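Local atomic coordinates of 3,6-diketocamphane 1,6 monooxygenase (Pseudomonas putida, PDB entry 4UWM), a protein that catalyses the FMNH2-dependent Baeyer-Villiger oxygenation of a diketocamphane to a lactone, a step in the degradation of (-)-camphor by Pseudomonas putida. Residues A[3-8]-A[344-349]; A[7-12]-A[39-44]; A[95-100]-A[185-190]. All coordinates share one frame; numbering follows the deposited sequence.

Interaction 1. Residues A[3-8]-A[344-349]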
loop_
_atom_site.group_PDB
_atom_site.type_symbol
_atom_site.label_atom_id
_atom_site.label_comp_id
_atom_site.label_asym_id
_atom_site.label_seq_id
_atom_site.Cartn_x
_atom_site.Cartn_y
_atom_site.Cartn_z
ATOM N N MET A 3 -20.543 24.400 4.298
ATOM C CA MET A 3 -20.524 22.942 4.158
ATOM C C MET A 3 -19.442 22.591 3.132
ATOM O O MET A 3 -19.336 23.254 2.090
ATOM C CB MET A 3 -21.890 22.444 3.679
ATOM C CG MET A 3 -22.028 20.933 3.552
ATOM S SD MET A 3 -23.418 20.420 2.529
ATOM C CE MET A 3 -22.884 21.015 0.921
ATOM N N GLU A 4 -18.625 21.580 3.442
ATOM C CA GLU A 4 -17.555 21.170 2.528
ATOM C C GLU A 4 -18.073 20.170 1.502
ATOM O O GLU A 4 -19.090 19.504 1.748
ATOM C CB GLU A 4 -16.379 20.563 3.302
ATOM C CG GLU A 4 -15.616 21.519 4.199
ATOM C CD GLU A 4 -14.765 22.541 3.443
ATOM O OE1 GLU A 4 -14.624 22.452 2.210
ATOM O OE2 GLU A 4 -14.221 23.451 4.093
ATOM N N THR A 5 -17.379 20.075 0.358
ATOM C CA THR A 5 -17.626 19.008 -0.611
ATOM C C THR A 5 -16.576 17.889 -0.418
ATOM O O THR A 5 -15.384 18.169 -0.267
ATOM C CB THR A 5 -17.585 19.518 -2.074
ATOM O OG1 THR A 5 -18.493 20.612 -2.222
ATOM C CG2 THR A 5 -18.029 18.418 -3.067
ATOM N N GLY A 6 -17.044 16.640 -0.401
ATOM C CA GLY A 6 -16.166 15.460 -0.362
ATOM C C GLY A 6 -16.479 14.486 -1.482
ATOM O O GLY A 6 -17.533 14.579 -2.127
ATOM N N LEU A 7 -15.548 13.568 -1.743
ATOM C CA LEU A 7 -15.764 12.520 -2.729
ATOM C C LEU A 7 -15.634 11.189 -2.008
ATOM O O LEU A 7 -14.760 11.039 -1.158
ATOM C CB LEU A 7 -14.729 12.658 -3.849
ATOM C CG LEU A 7 -14.898 11.868 -5.143
ATOM C CD1 LEU A 7 -16.119 12.334 -5.953
ATOM C CD2 LEU A 7 -13.626 11.972 -5.964
ATOM N N ILE A 8 -16.556 10.262 -2.263
ATOM C CA ILE A 8 -16.388 8.896 -1.801
ATOM C C ILE A 8 -16.255 7.948 -3.008
ATOM O O ILE A 8 -17.090 7.938 -3.909
ATOM C CB ILE A 8 -17.410 8.439 -0.723
ATOM C CG1 ILE A 8 -17.065 7.012 -0.236
ATOM C CG2 ILE A 8 -18.856 8.546 -1.203
ATOM C CD1 ILE A 8 -17.697 6.616 1.075
ATOM N N LEU A 344 -20.677 17.156 2.410
ATOM C CA LEU A 344 -21.510 16.443 1.465
ATOM C C LEU A 344 -20.581 15.493 0.711
ATOM O O LEU A 344 -19.745 15.934 -0.099
ATOM C CB LEU A 344 -22.186 17.409 0.489
ATOM C CG LEU A 344 -22.974 16.737 -0.634
ATOM C CD1 LEU A 344 -24.286 16.193 -0.108
ATOM C CD2 LEU A 344 -23.198 17.692 -1.799
ATOM N N GLN A 345 -20.729 14.200 0.984
ATOM C CA GLN A 345 -19.776 13.231 0.459
ATOM C C GLN A 345 -20.347 12.668 -0.822
ATOM O O GLN A 345 -21.228 11.823 -0.792
ATOM C CB GLN A 345 -19.464 12.128 1.494
ATOM C CG GLN A 345 -18.040 11.569 1.410
ATOM C CD GLN A 345 -16.982 12.502 2.005
ATOM O OE1 GLN A 345 -17.183 13.094 3.071
ATOM N NE2 GLN A 345 -15.833 12.608 1.334
ATOM N N VAL A 346 -19.831 13.143 -1.948
ATOM C CA VAL A 346 -20.371 12.764 -3.253
ATOM C C VAL A 346 -19.882 11.400 -3.743
ATOM O O VAL A 346 -18.678 11.174 -3.848
ATOM C CB VAL A 346 -20.059 13.848 -4.307
ATOM C CG1 VAL A 346 -20.645 13.468 -5.661
ATOM C CG2 VAL A 346 -20.597 15.194 -3.824
ATOM N N GLU A 347 -20.819 10.509 -4.051
ATOM C CA GLU A 347 -20.494 9.163 -4.536
ATOM C C GLU A 347 -19.921 9.213 -5.944
ATOM O O GLU A 347 -20.563 9.732 -6.865
ATOM C CB GLU A 347 -21.732 8.270 -4.531
ATOM C CG GLU A 347 -22.258 7.857 -3.161
ATOM C CD GLU A 347 -21.467 6.727 -2.495
ATOM O OE1 GLU A 347 -20.534 6.151 -3.125
ATOM O OE2 GLU A 347 -21.785 6.428 -1.325
ATOM N N ALA A 348 -18.713 8.674 -6.117
ATOM C CA ALA A 348 -18.072 8.666 -7.427
ATOM C C ALA A 348 -18.573 7.488 -8.248
ATOM O O ALA A 348 -18.696 6.363 -7.738
ATOM C CB ALA A 348 -16.549 8.636 -7.299
ATOM N N HIS A 349 -18.896 7.743 -9.516
ATOM C CA HIS A 349 -19.322 6.663 -10.400
ATOM C C HIS A 349 -18.380 6.450 -11.585
ATOM O O HIS A 349 -17.462 7.223 -11.787
ATOM C CB HIS A 349 -20.776 6.874 -10.832
ATOM C CG HIS A 349 -21.744 6.368 -9.823
ATOM N ND1 HIS A 349 -22.159 5.055 -9.790
ATOM C CD2 HIS A 349 -22.295 6.966 -8.744
ATOM C CE1 HIS A 349 -22.977 4.881 -8.768
ATOM N NE2 HIS A 349 -23.087 6.029 -8.126
HETATM O O HOH W 1 -18.020 5.393 -5.394
#
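G6 and Q345 lie opposite each other, CA to CA 4.3 Å, where strand 4-8 and strand 344-347 run parallel with axes 4.1 Å apart and inclined at 35°. This pairing of the first strand with the last closes the TIM-type beta/alpha barrel of the bacterial luciferase family. Five backbone bonds run from L344 N to E4 O, G6 N to L344 O, V346 N to G6 O, I8 N to V346 O and A348 N to I8 O; the shortest, V346 N to G6 O, is 2.7 Å.

T5, L7, L344 and V346 face the helices outside the barrel. T5 CG2 meets V346 CG2 at 4.2 Å, while L7 CD1 reaches the methyl CB of A348; T5 and V346 also touch helix 356-369. At the start of the strand, the M3 chain bends at its last torsion (chi3 67°), and its CE lies against L344 CB at 3.7 Å.

The other face looks into the barrel. Here the Q345 chain bends at chi2 (76°) and folds over G6, with NE2 only 3.3 Å from G6 CA, in the room left by the missing side chain. From there NE2 donates a hydrogen bond to L7 O at 3.1 Å. The bond is straight at the hydrogen, but the donor stands above the carbonyl plane instead of on a lone pair. NE2 also makes a weak hydrogen bond to S40 OG.

I8 and E347 lie side by side and point the same way, toward the flavin end of the barrel. E347 holds S256 OG with OE2 and H10 ND1 with OE1, so it is a second-shell residue behind a flavin ligand. The methyl CG2 of I8 packs against this carboxylate, 3.4 Å from E347 CD.

Interaction 2. Residues A[7-12]-A[39-44]. With FMN (flavin mononucleotide), chain C.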
loop_
_atom_site.group_PDB
_atom_site.type_symbol
_atom_site.label_atom_id
_atom_site.label_comp_id
_atom_site.label_asym_id
_atom_site.label_seq_id
_atom_site.Cartn_x
_atom_site.Cartn_y
_atom_site.Cartn_z
ATOM N N LEU A 7 -15.548 13.568 -1.743
ATOM C CA LEU A 7 -15.764 12.520 -2.729
ATOM C C LEU A 7 -15.634 11.189 -2.008
ATOM O O LEU A 7 -14.760 11.039 -1.158
ATOM C CB LEU A 7 -14.729 12.658 -3.849
ATOM C CG LEU A 7 -14.898 11.868 -5.143
ATOM C CD1 LEU A 7 -16.119 12.334 -5.953
ATOM C CD2 LEU A 7 -13.626 11.972 -5.964
ATOM N N ILE A 8 -16.556 10.262 -2.263
ATOM C CA ILE A 8 -16.388 8.896 -1.801
ATOM C C ILE A 8 -16.255 7.948 -3.008
ATOM O O ILE A 8 -17.090 7.938 -3.909
ATOM C CB ILE A 8 -17.410 8.439 -0.723
ATOM C CG1 ILE A 8 -17.065 7.012 -0.236
ATOM C CG2 ILE A 8 -18.856 8.546 -1.203
ATOM C CD1 ILE A 8 -17.697 6.616 1.075
ATOM N N PHE A 9 -15.166 7.188 -3.011
ATOM C CA PHE A 9 -14.769 6.322 -4.121
ATOM C C PHE A 9 -14.842 4.893 -3.604
ATOM O O PHE A 9 -13.856 4.343 -3.056
ATOM C CB PHE A 9 -13.352 6.702 -4.523
ATOM C CG PHE A 9 -12.924 6.224 -5.888
ATOM C CD1 PHE A 9 -13.463 6.774 -7.049
ATOM C CD2 PHE A 9 -11.906 5.282 -6.008
ATOM C CE1 PHE A 9 -13.021 6.344 -8.304
ATOM C CE2 PHE A 9 -11.463 4.847 -7.236
ATOM C CZ PHE A 9 -12.027 5.367 -8.394
ATOM N N HIS A 10 -16.007 4.284 -3.781
ATOM C CA HIS A 10 -16.229 2.922 -3.306
ATOM C C HIS A 10 -15.299 1.807 -3.789
ATOM O O HIS A 10 -14.903 0.968 -2.975
ATOM C CB HIS A 10 -17.693 2.499 -3.372
ATOM C CG HIS A 10 -18.462 2.922 -2.174
ATOM N ND1 HIS A 10 -19.203 4.081 -2.137
ATOM C CD2 HIS A 10 -18.553 2.374 -0.939
ATOM C CE1 HIS A 10 -19.739 4.217 -0.938
ATOM N NE2 HIS A 10 -19.360 3.196 -0.193
ATOM N N PRO A 11 -14.987 1.738 -5.080
ATOM C CA PRO A 11 -15.635 2.500 -6.145
ATOM C C PRO A 11 -16.866 1.741 -6.649
ATOM O O PRO A 11 -17.256 0.730 -6.044
ATOM C CB PRO A 11 -14.570 2.517 -7.222
ATOM C CG PRO A 11 -13.927 1.176 -7.075
ATOM C CD PRO A 11 -13.868 0.929 -5.583
ATOM N N TYR A 12 -17.494 2.234 -7.717
ATOM C CA TYR A 12 -18.480 1.427 -8.442
ATOM C C TYR A 12 -18.032 1.340 -9.906
ATOM O O TYR A 12 -18.470 2.134 -10.751
ATOM C CB TYR A 12 -19.895 2.031 -8.346
ATOM C CG TYR A 12 -20.488 1.975 -6.947
ATOM C CD1 TYR A 12 -20.840 0.750 -6.374
ATOM C CD2 TYR A 12 -20.695 3.137 -6.202
ATOM C CE1 TYR A 12 -21.367 0.683 -5.092
ATOM C CE2 TYR A 12 -21.229 3.071 -4.911
ATOM C CZ TYR A 12 -21.567 1.840 -4.375
ATOM O OH TYR A 12 -22.101 1.727 -3.109
ATOM N N ASP A 39 -12.657 18.877 -0.491
ATOM C CA ASP A 39 -11.929 18.867 0.778
ATOM C C ASP A 39 -11.286 17.495 1.109
ATOM O O ASP A 39 -10.202 17.436 1.671
ATOM C CB ASP A 39 -12.877 19.215 1.930
ATOM C CG ASP A 39 -12.157 19.307 3.261
ATOM O OD1 ASP A 39 -11.181 20.072 3.338
ATOM O OD2 ASP A 39 -12.554 18.609 4.229
ATOM N N SER A 40 -11.994 16.420 0.797
ATOM C CA SER A 40 -11.551 15.080 1.179
ATOM C C SER A 40 -11.961 14.050 0.137
ATOM O O SER A 40 -12.960 14.223 -0.561
ATOM C CB SER A 40 -12.094 14.702 2.558
ATOM O OG SER A 40 -13.501 14.654 2.552
ATOM N N MET A 41 -11.171 12.976 0.026
ATOM C CA MET A 41 -11.556 11.835 -0.793
ATOM C C MET A 41 -11.466 10.578 0.055
ATOM O O MET A 41 -10.406 10.274 0.570
ATOM C CB MET A 41 -10.655 11.732 -2.023
ATOM C CG MET A 41 -10.984 10.539 -2.932
ATOM S SD MET A 41 -9.803 10.499 -4.288
ATOM C CE MET A 41 -10.427 9.122 -5.277
ATOM N N MET A 42 -12.598 9.906 0.229
ATOM C CA MET A 42 -12.697 8.644 0.964
ATOM C C MET A 42 -12.591 7.494 -0.044
ATOM O O MET A 42 -13.219 7.551 -1.110
ATOM C CB MET A 42 -14.043 8.560 1.702
ATOM C CG MET A 42 -14.170 9.568 2.857
ATOM S SD MET A 42 -15.793 9.473 3.647
ATOM C CE MET A 42 -15.711 10.891 4.762
ATOM N N ILE A 43 -11.812 6.455 0.288
ATOM C CA ILE A 43 -11.655 5.289 -0.612
ATOM C C ILE A 43 -11.921 4.023 0.157
ATOM O O ILE A 43 -11.258 3.770 1.173
ATOM C CB ILE A 43 -10.261 5.265 -1.281
ATOM C CG1 ILE A 43 -10.007 6.615 -1.955
ATOM C CG2 ILE A 43 -10.142 4.088 -2.271
ATOM C CD1 ILE A 43 -8.579 6.940 -2.304
ATOM N N SER A 44 -12.877 3.231 -0.317
ATOM C CA SER A 44 -13.306 2.031 0.400
ATOM C C SER A 44 -12.413 0.808 0.146
ATOM O O SER A 44 -11.533 0.839 -0.702
ATOM C CB SER A 44 -14.773 1.701 0.117
ATOM O OG SER A 44 -15.607 2.789 0.484
HETATM N N1 FMN C . -18.995 0.909 5.195
HETATM C C2 FMN C . -17.810 1.581 5.123
HETATM O O2 FMN C . -16.957 1.419 6.021
HETATM N N3 FMN C . -17.513 2.428 4.120
HETATM C C4 FMN C . -18.365 2.670 3.116
HETATM O O4 FMN C . -18.039 3.467 2.211
HETATM C C4A FMN C . -19.684 1.977 3.109
HETATM N N5 FMN C . -20.596 2.164 2.127
HETATM C C5A FMN C . -21.793 1.525 2.138
HETATM C C6 FMN C . -22.712 1.746 1.110
HETATM C C7 FMN C . -23.947 1.098 1.104
HETATM C C7M FMN C . -24.925 1.350 -0.016
HETATM C C8 FMN C . -24.280 0.158 2.215
HETATM C C8M FMN C . -25.596 -0.569 2.261
HETATM C C9 FMN C . -23.366 -0.063 3.241
HETATM C C9A FMN C . -22.132 0.583 3.253
HETATM N N10 FMN C . -21.199 0.366 4.300
HETATM C C10 FMN C . -19.957 1.053 4.245
HETATM C "C1'" FMN C . -21.504 -0.572 5.397
HETATM C "C2'" FMN C . -22.050 0.145 6.622
HETATM O "O2'" FMN C . -21.200 1.256 6.902
HETATM C "C3'" FMN C . -22.086 -0.790 7.828
HETATM O "O3'" FMN C . -23.387 -1.391 7.899
HETATM C "C4'" FMN C . -21.752 -0.032 9.116
HETATM O "O4'" FMN C . -20.335 0.155 9.226
HETATM C "C5'" FMN C . -22.284 -0.710 10.373
HETATM O "O5'" FMN C . -23.528 -0.077 10.644
HETATM P P FMN C . -24.316 -0.207 12.032
HETATM O O1P FMN C . -23.302 -0.224 13.132
HETATM O O2P FMN C . -25.132 1.050 11.983
HETATM O O3P FMN C . -25.089 -1.486 11.868
#
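L7, I8 and F9 pair in parallel register with M41, M42 and I43, the first two strands of the barrel, joined through helix 19-35 as a beta-alpha-beta unit. Four backbone bonds hold them: L7 N to S40 O, M42 N to L7 O, F9 N to M42 O and S44 N to F9 O. The last is the longest, 3.1 Å, where strand gives way to loop.

Apolar packing divides between the two faces. On the outer one, M41 carries CG anti to its own N (chi1 179°) and stays extended, bringing CE 3.9 Å from F9 CB; I43 CG2 comes to the edge of the F9 ring, and P11 CB sits over one face of it. On the inner face the I8 and M42 side chains cross at an angle, I8 CG1 3.9 Å from M42 CB.

Polar contacts gather at the C-terminal ends, where H10 and S44 bind FMN. E347 holds the H10 ring from behind at ND1; with the bond at NE2 this would set the ring's turn, and the Y12 hydroxyl lies over one face. In one of two conformers S44 OG bonds to M76 O and lies 3.1 Å from FMN O4; one proton for two acceptors makes the O4 bond doubtful. H10 NE2 donates to FMN N5 at 2.8 Å and is as close to FMN O4, with FMN C4A in the imidazole plane at its edge.

Interaction 3. Residues A[95-100]-A[185-190]; sequences LSQILE and LADFSP
Q97, near the end of helix 85-98, spans the gap to the loop 185-190. Its CB leaves the helix with CG anti to the carbonyl carbon (chi1 -73°), and the chain then runs out extended. CG passes 3.5 Å from S189 O, and CD follows at 3.6 Å from the same oxygen. At the tip, NE2 spends both protons on the loop backbone: one bond goes to D187 O at 3.0 Å, the other to S189 O at 2.9 Å. Both acceptors lie in the amide plane, so the two bonds together fix the rotation of the amide. OE1 turns to a water that donates to it and also to D187 O.

The loop is braced from within. D187 OD1 accepts from S189 N and, on its syn lone pair, from S189 OG at 2.7 Å. Beside Q97, S96 packs its OG 3.7 Å from P190 CB while being hydrogen-bonded to W191 N. A19 of the second subunit also packs on Q97, placing the contact at the dimer interface.

The helix ends just beyond, in a Schellman motif at E100, and the loop it holds carries an Asx turn at D187.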
loop_
_atom_site.group_PDB
_atom_site.type_symbol
_atom_site.label_atom_id
_atom_site.label_comp_id
_atom_site.label_asym_id
_atom_site.label_seq_id
_atom_site.Cartn_x
_atom_site.Cartn_y
_atom_site.Cartn_z
ATOM N N LEU A 95 2.063 6.738 6.084
ATOM C CA LEU A 95 1.269 7.360 5.002
ATOM C C LEU A 95 0.772 8.747 5.447
ATOM O O LEU A 95 0.828 9.691 4.669
ATOM C CB LEU A 95 0.114 6.444 4.597
ATOM C CG LEU A 95 -0.774 6.939 3.419
ATOM C CD1 LEU A 95 0.088 7.358 2.238
ATOM C CD2 LEU A 95 -1.777 5.846 3.017
ATOM N N SER A 96 0.321 8.858 6.703
ATOM C CA SER A 96 -0.021 10.161 7.315
ATOM C C SER A 96 1.160 11.116 7.218
ATOM O O SER A 96 0.976 12.287 6.838
ATOM C CB SER A 96 -0.477 9.995 8.781
ATOM O OG SER A 96 -0.550 11.254 9.435
ATOM N N GLN A 97 2.374 10.630 7.522
ATOM C CA GLN A 97 3.581 11.447 7.355
ATOM C C GLN A 97 3.820 11.892 5.909
ATOM O O GLN A 97 4.209 13.048 5.682
ATOM C CB GLN A 97 4.856 10.753 7.880
ATOM C CG GLN A 97 4.978 10.662 9.406
ATOM C CD GLN A 97 6.323 10.089 9.861
ATOM O OE1 GLN A 97 7.340 10.297 9.222
ATOM N NE2 GLN A 97 6.318 9.348 10.961
ATOM N N ILE A 98 3.664 10.964 4.948
ATOM C CA ILE A 98 3.915 11.279 3.531
ATOM C C ILE A 98 2.973 12.408 3.090
ATOM O O ILE A 98 3.385 13.303 2.353
ATOM C CB ILE A 98 3.709 10.033 2.612
ATOM C CG1 ILE A 98 4.749 8.944 2.928
ATOM C CG2 ILE A 98 3.798 10.410 1.141
ATOM C CD1 ILE A 98 4.441 7.587 2.307
ATOM N N LEU A 99 1.731 12.347 3.557
ATOM C CA LEU A 99 0.694 13.325 3.247
ATOM C C LEU A 99 0.774 14.607 4.118
ATOM O O LEU A 99 -0.053 15.501 3.979
ATOM C CB LEU A 99 -0.660 12.674 3.487
ATOM C CG LEU A 99 -1.058 11.694 2.379
ATOM C CD1 LEU A 99 -2.174 10.788 2.856
ATOM C CD2 LEU A 99 -1.469 12.464 1.121
ATOM N N GLU A 100 1.727 14.656 5.040
ATOM C CA GLU A 100 1.843 15.782 5.973
ATOM C C GLU A 100 0.520 16.072 6.681
ATOM O O GLU A 100 0.120 17.216 6.829
ATOM C CB GLU A 100 2.408 17.007 5.249
ATOM C CG GLU A 100 3.788 16.701 4.703
ATOM C CD GLU A 100 4.401 17.812 3.886
ATOM O OE1 GLU A 100 3.694 18.465 3.097
ATOM O OE2 GLU A 100 5.619 18.004 4.006
ATOM N N LEU A 185 15.183 3.634 17.532
ATOM C CA LEU A 185 14.053 3.123 16.740
ATOM C C LEU A 185 13.503 4.150 15.730
ATOM O O LEU A 185 13.457 5.343 16.014
ATOM C CB LEU A 185 12.936 2.699 17.691
ATOM C CG LEU A 185 13.261 1.409 18.439
ATOM C CD1 LEU A 185 12.427 1.287 19.703
ATOM C CD2 LEU A 185 13.039 0.220 17.524
ATOM N N ALA A 186 13.076 3.674 14.556
ATOM C CA ALA A 186 12.314 4.500 13.599
ATOM C C ALA A 186 11.090 5.150 14.237
ATOM O O ALA A 186 10.502 4.617 15.198
ATOM C CB ALA A 186 11.862 3.635 12.430
ATOM N N ASP A 187 10.693 6.299 13.698
ATOM C CA ASP A 187 9.472 6.938 14.141
ATOM C C ASP A 187 8.464 6.941 12.995
ATOM O O ASP A 187 8.559 7.779 12.111
ATOM C CB ASP A 187 9.782 8.360 14.610
ATOM C CG ASP A 187 8.570 9.097 15.135
ATOM O OD1 ASP A 187 7.436 8.574 15.162
ATOM O OD2 ASP A 187 8.766 10.245 15.539
ATOM N N PHE A 188 7.510 6.000 13.027
ATOM C CA PHE A 188 6.401 5.969 12.053
ATOM C C PHE A 188 5.063 6.379 12.673
ATOM O O PHE A 188 4.018 5.839 12.311
ATOM C CB PHE A 188 6.308 4.598 11.350
ATOM C CG PHE A 188 7.506 4.278 10.509
ATOM C CD1 PHE A 188 7.860 5.102 9.428
ATOM C CD2 PHE A 188 8.303 3.157 10.793
ATOM C CE1 PHE A 188 8.972 4.809 8.651
ATOM C CE2 PHE A 188 9.421 2.874 10.023
ATOM C CZ PHE A 188 9.751 3.699 8.945
ATOM N N SER A 189 5.101 7.289 13.664
ATOM C CA SER A 189 3.879 7.774 14.301
ATOM C C SER A 189 3.189 8.686 13.269
ATOM O O SER A 189 3.869 9.251 12.427
ATOM C CB SER A 189 4.168 8.555 15.615
ATOM O OG SER A 189 4.957 9.696 15.357
ATOM N N PRO A 190 1.850 8.833 13.351
ATOM C CA PRO A 190 1.157 9.681 12.378
ATOM C C PRO A 190 1.574 11.152 12.547
ATOM O O PRO A 190 2.198 11.500 13.556
ATOM C CB PRO A 190 -0.317 9.472 12.700
ATOM C CG PRO A 190 -0.390 8.272 13.577
ATOM C CD PRO A 190 0.918 8.234 14.314
HETATM O O HOH W 2 9.586 8.481 9.183
#

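Interactions 1 and 2 are neighbours in one parallel sheet: both use strand 4-9, which lies between strands 343-347 and 40-43, and their centres are 7 Å apart. They share L7 and I8 and meet directly where E347 of interaction 1 holds H10 of interaction 2, so the closure of the barrel is tied to the flavin site. Interaction 3 stands apart, with centres about 27 Å from interaction 1 and 22 Å from interaction 2, on the side facing the second subunit. Along the chain interaction 2 closes before interaction 3 opens, and interaction 3 is nested within the long span of chain that interaction 1 closes.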